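Endo-beta-1,4-glucanase (cellulase B) (Bacillus halodurans, PDB 4V2X) hydrolyses beta-1,4-glucan chains, with xyloglucan and mixed-linkage beta-1,3-1,4-glucans among its substrates, aided by a family 46 carbohydrate-binding module. Local coordinates at residues Glu101-Ile106 and Glu375-Met380; Asn254-Ile259 and Arg311-Val316. One frame throughout, in Å; residues are numbered along the deposited sequence.

Interaction 1 (Glu101-Ile106 and Glu375-Met380); sequences EGYKSI and ELFDMM
The two backbones come nearest at E101 CA and F377 CA, 9.5 Å apart, and no hydrogen bond crosses, so side chains have to span the space between turn and helix. The F377 ring does most of this. CG lies anti to the backbone N (chi1 180°), which sends the ring out from the helix to a place between E101 and Y103. The E101 chain is bent at chi2, and its carboxylate meets the ring obliquely. OE1 of E101 lies 3.2 Å from CE2 of F377, with the carboxylate and ring planes 51° apart. The backbone O of E101 also approaches the ring edge, in plane, 3.7 Å from CZ of F377. W371 serves both residues: its NE1 donates a hydrogen bond to E101 OE1, and its ring stacks on that of F377. E101 OE2 makes a weak hydrogen bond to a bound glycerol.

The fold is the (beta/alpha)8 barrel of glycoside hydrolase family 5. Helix 92-100 ends at G102 in a Schellman motif, with positive phi (114°), and the chain then turns into barrel strand 105-108. Helix 374-385 follows the last barrel strand, 354-357. The barrel is closed, so this strand lies beside the first, 68-70, and the helix can reach the turn into the second, 105-108.

The Y103 side chain runs antiparallel to F377. Its OH lies at the edge of the phenylalanine ring, 3.9 Å from F377 CE1. CE2 of Y103 is 4.1 Å from F377 CE1. M380 bends at chi3 and turns its methyl to the tyrosine, CE to Y103 OH 4.0 Å. With an alanine at F377, a gap is likely to open between E101 and Y103, and W371 would lose the ring it stacks on.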
ATOM      1  N   GLU A 101      23.150   6.590 -35.882  1.00 19.64           N
ATOM      2  CA  GLU A 101      24.116   5.956 -34.982  1.00 19.63           C
ATOM      3  C   GLU A 101      23.628   4.602 -34.450  1.00 18.38           C
ATOM      4  O   GLU A 101      24.414   3.852 -33.872  1.00 18.49           O
ATOM      5  CB  GLU A 101      24.468   6.889 -33.813  1.00 20.91           C
ATOM      6  CG  GLU A 101      25.291   8.113 -34.199  1.00 22.34           C
ATOM      7  CD  GLU A 101      26.628   7.760 -34.824  1.00 23.22           C
ATOM      8  OE1 GLU A 101      27.486   7.187 -34.132  1.00 19.73           O
ATOM      9  OE2 GLU A 101      26.823   8.070 -36.017  1.00 28.19           O
ATOM     10  N   GLY A 102      22.344   4.295 -34.627  1.00 17.70           N
ATOM     11  CA  GLY A 102      21.802   2.974 -34.309  1.00 18.44           C
ATOM     12  C   GLY A 102      20.797   2.945 -33.168  1.00 17.84           C
ATOM     13  O   GLY A 102      20.323   1.871 -32.787  1.00 18.76           O
ATOM     14  N   TYR A 103      20.468   4.113 -32.623  1.00 16.85           N
ATOM     15  CA  TYR A 103      19.438   4.208 -31.593  1.00 16.37           C
ATOM     16  C   TYR A 103      18.063   3.937 -32.188  1.00 16.88           C
ATOM     17  O   TYR A 103      17.751   4.402 -33.285  1.00 17.03           O
ATOM     18  CB  TYR A 103      19.507   5.563 -30.868  1.00 16.02           C
ATOM     19  CG  TYR A 103      20.743   5.646 -29.998  1.00 15.50           C
ATOM     20  CD1 TYR A 103      20.802   4.971 -28.786  1.00 15.51           C
ATOM     21  CD2 TYR A 103      21.871   6.354 -30.408  1.00 15.52           C
ATOM     22  CE1 TYR A 103      21.937   5.011 -27.999  1.00 16.10           C
ATOM     23  CE2 TYR A 103      23.018   6.396 -29.626  1.00 16.50           C
ATOM     24  CZ  TYR A 103      23.047   5.726 -28.425  1.00 15.37           C
ATOM     25  OH  TYR A 103      24.179   5.753 -27.638  1.00 15.12           O
ATOM     26  N   LYS A 104      17.270   3.145 -31.469  1.00 16.63           N
ATOM     27  CA  LYS A 104      15.943   2.723 -31.913  1.00 16.87           C
ATOM     28  C   LYS A 104      14.828   3.408 -31.117  1.00 16.45           C
ATOM     29  O   LYS A 104      13.653   3.299 -31.462  1.00 15.40           O
ATOM     30  CB  LYS A 104      15.803   1.204 -31.784  1.00 19.08           C
ATOM     31  CG  LYS A 104      16.750   0.381 -32.658  1.00 21.91           C
ATOM     32  CD  LYS A 104      16.484   0.568 -34.139  1.00 25.52           C
ATOM     33  CE  LYS A 104      17.372  -0.344 -34.977  1.00 30.59           C
ATOM     34  NZ  LYS A 104      17.222  -0.075 -36.438  1.00 34.23           N
ATOM     35  N   SER A 105      15.201   4.109 -30.052  1.00 14.99           N
ATOM     36  CA  SER A 105      14.235   4.829 -29.240  1.00 14.95           C
ATOM     37  C   SER A 105      14.856   6.108 -28.690  1.00 14.50           C
ATOM     38  O   SER A 105      16.074   6.205 -28.498  1.00 13.97           O
ATOM     39  CB  SER A 105      13.719   3.953 -28.101  1.00 14.07           C
ATOM     40  OG  SER A 105      14.780   3.498 -27.279  1.00 14.16           O
ATOM     41  N   ILE A 106      13.997   7.094 -28.465  1.00 14.64           N
ATOM     42  CA  ILE A 106      14.413   8.373 -27.916  1.00 14.64           C
ATOM     43  C   ILE A 106      13.460   8.755 -26.797  1.00 14.73           C
ATOM     44  O   ILE A 106      12.242   8.672 -26.957  1.00 14.69           O
ATOM     45  CB  ILE A 106      14.471   9.480 -28.995  1.00 16.44           C
ATOM     46  CG1 ILE A 106      14.968  10.796 -28.388  1.00 17.20           C
ATOM     47  CG2 ILE A 106      13.115   9.684 -29.663  1.00 17.22           C
ATOM     48  CD1 ILE A 106      15.239  11.876 -29.414  1.00 18.10           C
ATOM     49  N   GLU A 375      35.701   6.872 -28.231  1.00 13.21           N
ATOM     50  CA  GLU A 375      36.054   5.640 -27.534  1.00 14.09           C
ATOM     51  C   GLU A 375      34.880   5.147 -26.688  1.00 12.63           C
ATOM     52  O   GLU A 375      34.553   3.958 -26.684  1.00 13.88           O
ATOM     53  CB  GLU A 375      37.286   5.875 -26.671  1.00 15.32           C
ATOM     54  CG  GLU A 375      37.999   4.623 -26.208  1.00 17.23           C
ATOM     55  CD  GLU A 375      39.250   4.939 -25.412  1.00 18.14           C
ATOM     56  OE1 GLU A 375      39.291   6.011 -24.781  1.00 15.89           O
ATOM     57  OE2 GLU A 375      40.185   4.100 -25.406  1.00 19.92           O
ATOM     58  N   LEU A 376      34.220   6.064 -25.994  1.00 12.76           N
ATOM     59  CA  LEU A 376      33.059   5.694 -25.196  1.00 12.84           C
ATOM     60  C   LEU A 376      31.937   5.197 -26.090  1.00 12.70           C
ATOM     61  O   LEU A 376      31.320   4.166 -25.796  1.00 12.68           O
ATOM     62  CB  LEU A 376      32.574   6.867 -24.344  1.00 13.26           C
ATOM     63  CG  LEU A 376      31.324   6.595 -23.503  1.00 13.96           C
ATOM     64  CD1 LEU A 376      31.572   5.469 -22.503  1.00 14.93           C
ATOM     65  CD2 LEU A 376      30.896   7.879 -22.807  1.00 14.09           C
ATOM     66  N   PHE A 377      31.646   5.922 -27.169  1.00 12.48           N
ATOM     67  CA  PHE A 377      30.595   5.476 -28.061  1.00 12.82           C
ATOM     68  C   PHE A 377      30.904   4.111 -28.663  1.00 12.71           C
ATOM     69  O   PHE A 377      30.029   3.248 -28.709  1.00 13.02           O
ATOM     70  CB  PHE A 377      30.289   6.453 -29.187  1.00 14.30           C
ATOM     71  CG  PHE A 377      29.207   5.953 -30.084  1.00 16.19           C
ATOM     72  CD1 PHE A 377      27.895   5.891 -29.622  1.00 17.25           C
ATOM     73  CD2 PHE A 377      29.495   5.448 -31.344  1.00 17.27           C
ATOM     74  CE1 PHE A 377      26.891   5.374 -30.414  1.00 18.29           C
ATOM     75  CE2 PHE A 377      28.491   4.935 -32.144  1.00 18.33           C
ATOM     76  CZ  PHE A 377      27.188   4.900 -31.680  1.00 18.41           C
ATOM     77  N   ASP A 378      32.139   3.918 -29.128  1.00 12.59           N
ATOM     78  CA  ASP A 378      32.540   2.646 -29.720  1.00 13.95           C
ATOM     79  C   ASP A 378      32.327   1.495 -28.737  1.00 12.89           C
ATOM     80  O   ASP A 378      31.908   0.414 -29.135  1.00 12.62           O
ATOM     81  CB  ASP A 378      34.005   2.678 -30.175  1.00 14.71           C
ATOM     82  CG  ASP A 378      34.215   3.500 -31.448  1.00 17.36           C
ATOM     83  OD1 ASP A 378      33.232   3.944 -32.075  1.00 19.49           O
ATOM     84  OD2 ASP A 378      35.385   3.688 -31.819  1.00 21.93           O
ATOM     85  N   MET A 379      32.593   1.742 -27.461  1.00 12.67           N
ATOM     86  CA  MET A 379      32.405   0.720 -26.439  1.00 12.32           C
ATOM     87  C   MET A 379      30.919   0.440 -26.255  1.00 12.35           C
ATOM     88  O   MET A 379      30.513  -0.715 -26.170  1.00 12.49           O
ATOM     89  CB  MET A 379      33.043   1.137 -25.118  1.00 12.70           C
ATOM     90  CG  MET A 379      32.896   0.099 -24.010  1.00 12.48           C
ATOM     91  SD  MET A 379      33.566  -1.525 -24.436  1.00 13.43           S
ATOM     92  CE  MET A 379      35.235  -1.369 -23.801  1.00 14.48           C
ATOM     93  N   MET A 380      30.107   1.490 -26.208  1.00 12.90           N
ATOM     94  CA  MET A 380      28.662   1.296 -26.066  1.00 13.61           C
ATOM     95  C   MET A 380      28.097   0.536 -27.259  1.00 13.59           C
ATOM     96  O   MET A 380      27.344  -0.426 -27.081  1.00 12.11           O
ATOM     97  CB  MET A 380      27.938   2.624 -25.877  1.00 14.37           C
ATOM     98  CG  MET A 380      28.200   3.242 -24.523  1.00 15.50           C
ATOM     99  SD  MET A 380      27.094   4.617 -24.146  1.00 16.71           S
ATOM    100  CE  MET A 380      27.491   5.765 -25.457  1.00 16.78           C
TER

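Interaction 2 (Asn254-Ile259 and Arg311-Val316); sequences NLYQTI and RGIPVV
Y256 and R311 meet in a cation-pi contact. The guanidinium comes over one face of the tyrosine ring, with R311 CZ 4.6 Å from the centroid of the Y256 ring and 16° off the normal. Its plane is turned 74° from the ring, and NH1 of R311 points down over the ring centre, 3.4 Å above the plane of Y256. Y256 sets CG anti to its backbone N (chi1 -179°), which carries the ring out to the arginine. The arginine chain is extended from CG to NE. R311 CD also reaches the tyrosine, 3.5 Å from Y256 CE1.

Apolar contacts complete the join. The I313 methyl CD1 meets the Y256 ring obliquely, 3.5 Å from CE1. The same CD1 lies 3.9 Å from I259 CG2. I259 and I313 run past each other in opposite directions, and I259 CD1 reaches I313 CG2 at 4.1 Å. Y256 and I259, three residues apart, face the same side, where I313 touches both.

These residues join helix 249-262 to the loop that leads into barrel strand 315-320. G312, with positive phi, ends helix 291-309 in a Schellman motif. T258 OG1 is hydrogen-bonded to OD2 of D216, a calcium ligand.

No hydrogen bond crosses between the segments. The contact therefore rests on dispersion and on the pull of a solvent-exposed charge toward the pi face, which water is likely to weaken.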
ATOM      1  N   ASN A 254       6.607  -2.198  -4.479  1.00 15.12           N
ATOM      2  CA  ASN A 254       5.511  -1.237  -4.536  1.00 15.67           C
ATOM      3  C   ASN A 254       5.073  -0.937  -5.963  1.00 15.20           C
ATOM      4  O   ASN A 254       3.880  -0.799  -6.221  1.00 15.67           O
ATOM      5  CB  ASN A 254       5.862   0.044  -3.785  1.00 16.66           C
ATOM      6  CG  ASN A 254       5.985  -0.178  -2.286  1.00 18.07           C
ATOM      7  OD1 ASN A 254       5.473  -1.154  -1.748  1.00 20.94           O
ATOM      8  ND2 ASN A 254       6.666   0.721  -1.612  1.00 19.60           N
ATOM      9  N   LEU A 255       6.023  -0.824  -6.894  1.00 14.11           N
ATOM     10  CA  LEU A 255       5.663  -0.607  -8.296  1.00 14.22           C
ATOM     11  C   LEU A 255       4.966  -1.843  -8.864  1.00 15.31           C
ATOM     12  O   LEU A 255       4.022  -1.729  -9.646  1.00 14.70           O
ATOM     13  CB  LEU A 255       6.892  -0.269  -9.146  1.00 13.77           C
ATOM     14  CG  LEU A 255       6.633  -0.162 -10.653  1.00 13.31           C
ATOM     15  CD1 LEU A 255       5.599   0.913 -10.974  1.00 13.41           C
ATOM     16  CD2 LEU A 255       7.932   0.106 -11.400  1.00 13.23           C
ATOM     17  N   TYR A 256       5.456  -3.021  -8.497  1.00 15.53           N
ATOM     18  CA  TYR A 256       4.813  -4.256  -8.936  1.00 16.71           C
ATOM     19  C   TYR A 256       3.358  -4.299  -8.472  1.00 17.89           C
ATOM     20  O   TYR A 256       2.462  -4.620  -9.255  1.00 18.42           O
ATOM     21  CB  TYR A 256       5.553  -5.484  -8.413  1.00 17.47           C
ATOM     22  CG  TYR A 256       4.896  -6.756  -8.880  1.00 17.66           C
ATOM     23  CD1 TYR A 256       5.228  -7.317 -10.107  1.00 18.80           C
ATOM     24  CD2 TYR A 256       3.898  -7.364  -8.121  1.00 19.31           C
ATOM     25  CE1 TYR A 256       4.610  -8.471 -10.552  1.00 20.49           C
ATOM     26  CE2 TYR A 256       3.271  -8.516  -8.565  1.00 21.08           C
ATOM     27  CZ  TYR A 256       3.636  -9.063  -9.779  1.00 21.10           C
ATOM     28  OH  TYR A 256       3.021 -10.216 -10.228  1.00 24.89           O
ATOM     29  N   GLN A 257       3.135  -3.966  -7.204  1.00 18.84           N
ATOM     30  CA  GLN A 257       1.779  -3.915  -6.653  1.00 19.89           C
ATOM     31  C   GLN A 257       0.873  -3.010  -7.480  1.00 19.14           C
ATOM     32  O   GLN A 257      -0.268  -3.366  -7.784  1.00 18.96           O
ATOM     33  CB  GLN A 257       1.800  -3.423  -5.209  1.00 24.42           C
ATOM     34  CG  GLN A 257       2.364  -4.419  -4.208  1.00 29.71           C
ATOM     35  CD  GLN A 257       2.591  -3.788  -2.845  1.00 35.92           C
ATOM     36  OE1 GLN A 257       1.906  -2.830  -2.471  1.00 40.63           O
ATOM     37  NE2 GLN A 257       3.557  -4.318  -2.095  1.00 41.38           N
ATOM     38  N   THR A 258       1.380  -1.839  -7.852  1.00 16.84           N
ATOM     39  CA  THR A 258       0.596  -0.895  -8.643  1.00 16.13           C
ATOM     40  C   THR A 258       0.299  -1.442 -10.043  1.00 16.57           C
ATOM     41  O   THR A 258      -0.836  -1.362 -10.531  1.00 16.63           O
ATOM     42  CB  THR A 258       1.319   0.463  -8.740  1.00 15.09           C
ATOM     43  OG1 THR A 258       1.456   1.021  -7.425  1.00 14.10           O
ATOM     44  CG2 THR A 258       0.568   1.436  -9.634  1.00 15.31           C
ATOM     45  N   ILE A 259       1.317  -1.995 -10.693  1.00 16.23           N
ATOM     46  CA  ILE A 259       1.153  -2.552 -12.029  1.00 15.99           C
ATOM     47  C   ILE A 259       0.182  -3.736 -11.998  1.00 16.50           C
ATOM     48  O   ILE A 259      -0.677  -3.846 -12.865  1.00 17.74           O
ATOM     49  CB  ILE A 259       2.513  -2.962 -12.645  1.00 16.17           C
ATOM     50  CG1 ILE A 259       3.312  -1.710 -13.004  1.00 15.75           C
ATOM     51  CG2 ILE A 259       2.317  -3.823 -13.890  1.00 17.05           C
ATOM     52  CD1 ILE A 259       4.748  -1.973 -13.413  1.00 16.20           C
ATOM     53  N   ARG A 311       8.596 -12.045 -14.654  1.00 16.82           N
ATOM     54  CA  ARG A 311       7.138 -12.177 -14.485  1.00 18.40           C
ATOM     55  C   ARG A 311       6.356 -11.576 -15.653  1.00 18.90           C
ATOM     56  O   ARG A 311       5.132 -11.431 -15.574  1.00 20.90           O
ATOM     57  CB  ARG A 311       6.683 -11.488 -13.199  1.00 19.75           C
ATOM     58  CG  ARG A 311       7.255 -12.064 -11.924  1.00 22.48           C
ATOM     59  CD  ARG A 311       6.768 -11.258 -10.727  1.00 24.70           C
ATOM     60  NE  ARG A 311       7.416 -11.676  -9.489  1.00 28.51           N
ATOM     61  CZ  ARG A 311       7.547 -10.928  -8.391  1.00 31.08           C
ATOM     62  NH1 ARG A 311       7.091  -9.675  -8.341  1.00 25.61           N
ATOM     63  NH2 ARG A 311       8.163 -11.443  -7.325  1.00 33.95           N
ATOM     64  N   GLY A 312       7.051 -11.211 -16.724  1.00 17.99           N
ATOM     65  CA  GLY A 312       6.405 -10.720 -17.931  1.00 18.45           C
ATOM     66  C   GLY A 312       6.181  -9.224 -17.998  1.00 18.70           C
ATOM     67  O   GLY A 312       5.539  -8.743 -18.927  1.00 18.42           O
ATOM     68  N   ILE A 313       6.705  -8.474 -17.032  1.00 17.20           N
ATOM     69  CA  ILE A 313       6.611  -7.021 -17.087  1.00 17.36           C
ATOM     70  C   ILE A 313       7.952  -6.495 -17.595  1.00 16.48           C
ATOM     71  O   ILE A 313       8.956  -6.640 -16.911  1.00 16.58           O
ATOM     72  CB  ILE A 313       6.315  -6.410 -15.707  1.00 17.63           C
ATOM     73  CG1 ILE A 313       5.005  -6.975 -15.136  1.00 19.28           C
ATOM     74  CG2 ILE A 313       6.261  -4.896 -15.815  1.00 16.59           C
ATOM     75  CD1 ILE A 313       4.853  -6.778 -13.644  1.00 20.70           C
ATOM     76  N   PRO A 314       7.976  -5.907 -18.803  1.00 15.87           N
ATOM     77  CA  PRO A 314       9.248  -5.414 -19.332  1.00 15.50           C
ATOM     78  C   PRO A 314       9.737  -4.177 -18.586  1.00 14.48           C
ATOM     79  O   PRO A 314       8.947  -3.465 -17.954  1.00 13.56           O
ATOM     80  CB  PRO A 314       8.927  -5.082 -20.786  1.00 15.83           C
ATOM     81  CG  PRO A 314       7.469  -4.785 -20.797  1.00 17.12           C
ATOM     82  CD  PRO A 314       6.845  -5.592 -19.697  1.00 16.44           C
ATOM     83  N   VAL A 315      11.043  -3.951 -18.667  1.00 14.45           N
ATOM     84  CA  VAL A 315      11.698  -2.857 -17.964  1.00 13.65           C
ATOM     85  C   VAL A 315      12.494  -2.008 -18.938  1.00 13.28           C
ATOM     86  O   VAL A 315      13.276  -2.539 -19.743  1.00 13.51           O
ATOM     87  CB  VAL A 315      12.655  -3.385 -16.871  1.00 13.36           C
ATOM     88  CG1 VAL A 315      13.428  -2.241 -16.217  1.00 13.45           C
ATOM     89  CG2 VAL A 315      11.867  -4.165 -15.831  1.00 13.69           C
ATOM     90  N   VAL A 316      12.283  -0.691 -18.857  1.00 12.36           N
ATOM     91  CA  VAL A 316      13.133   0.269 -19.532  1.00 12.32           C
ATOM     92  C   VAL A 316      13.966   0.979 -18.470  1.00 12.25           C
ATOM     93  O   VAL A 316      13.427   1.557 -17.522  1.00 12.00           O
ATOM     94  CB  VAL A 316      12.330   1.294 -20.355  1.00 12.88           C
ATOM     95  CG1 VAL A 316      13.240   2.412 -20.854  1.00 13.28           C
ATOM     96  CG2 VAL A 316      11.650   0.612 -21.535  1.00 13.00           C
TER

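Overall arrangement
Interactions 1 and 2 belong to the same parallel barrel, with centres about 27 Å apart and nearest atoms about 7 Å apart, without touching. Each joins an outer helix to a loop that enters a barrel strand, and in both the loop starts from a Schellman glycine. The helices and strands differ: 374-385 with the lead into 105-108, and 249-262 with the lead into 315-320. Interaction 1 is the more buried. Three of its four touching residues are buried, and its aromatic packing brings in W371. Interaction 2 is less buried, with an exposed arginine over a tyrosine face and isoleucines beneath. Neither has a hydrogen bond between its segments.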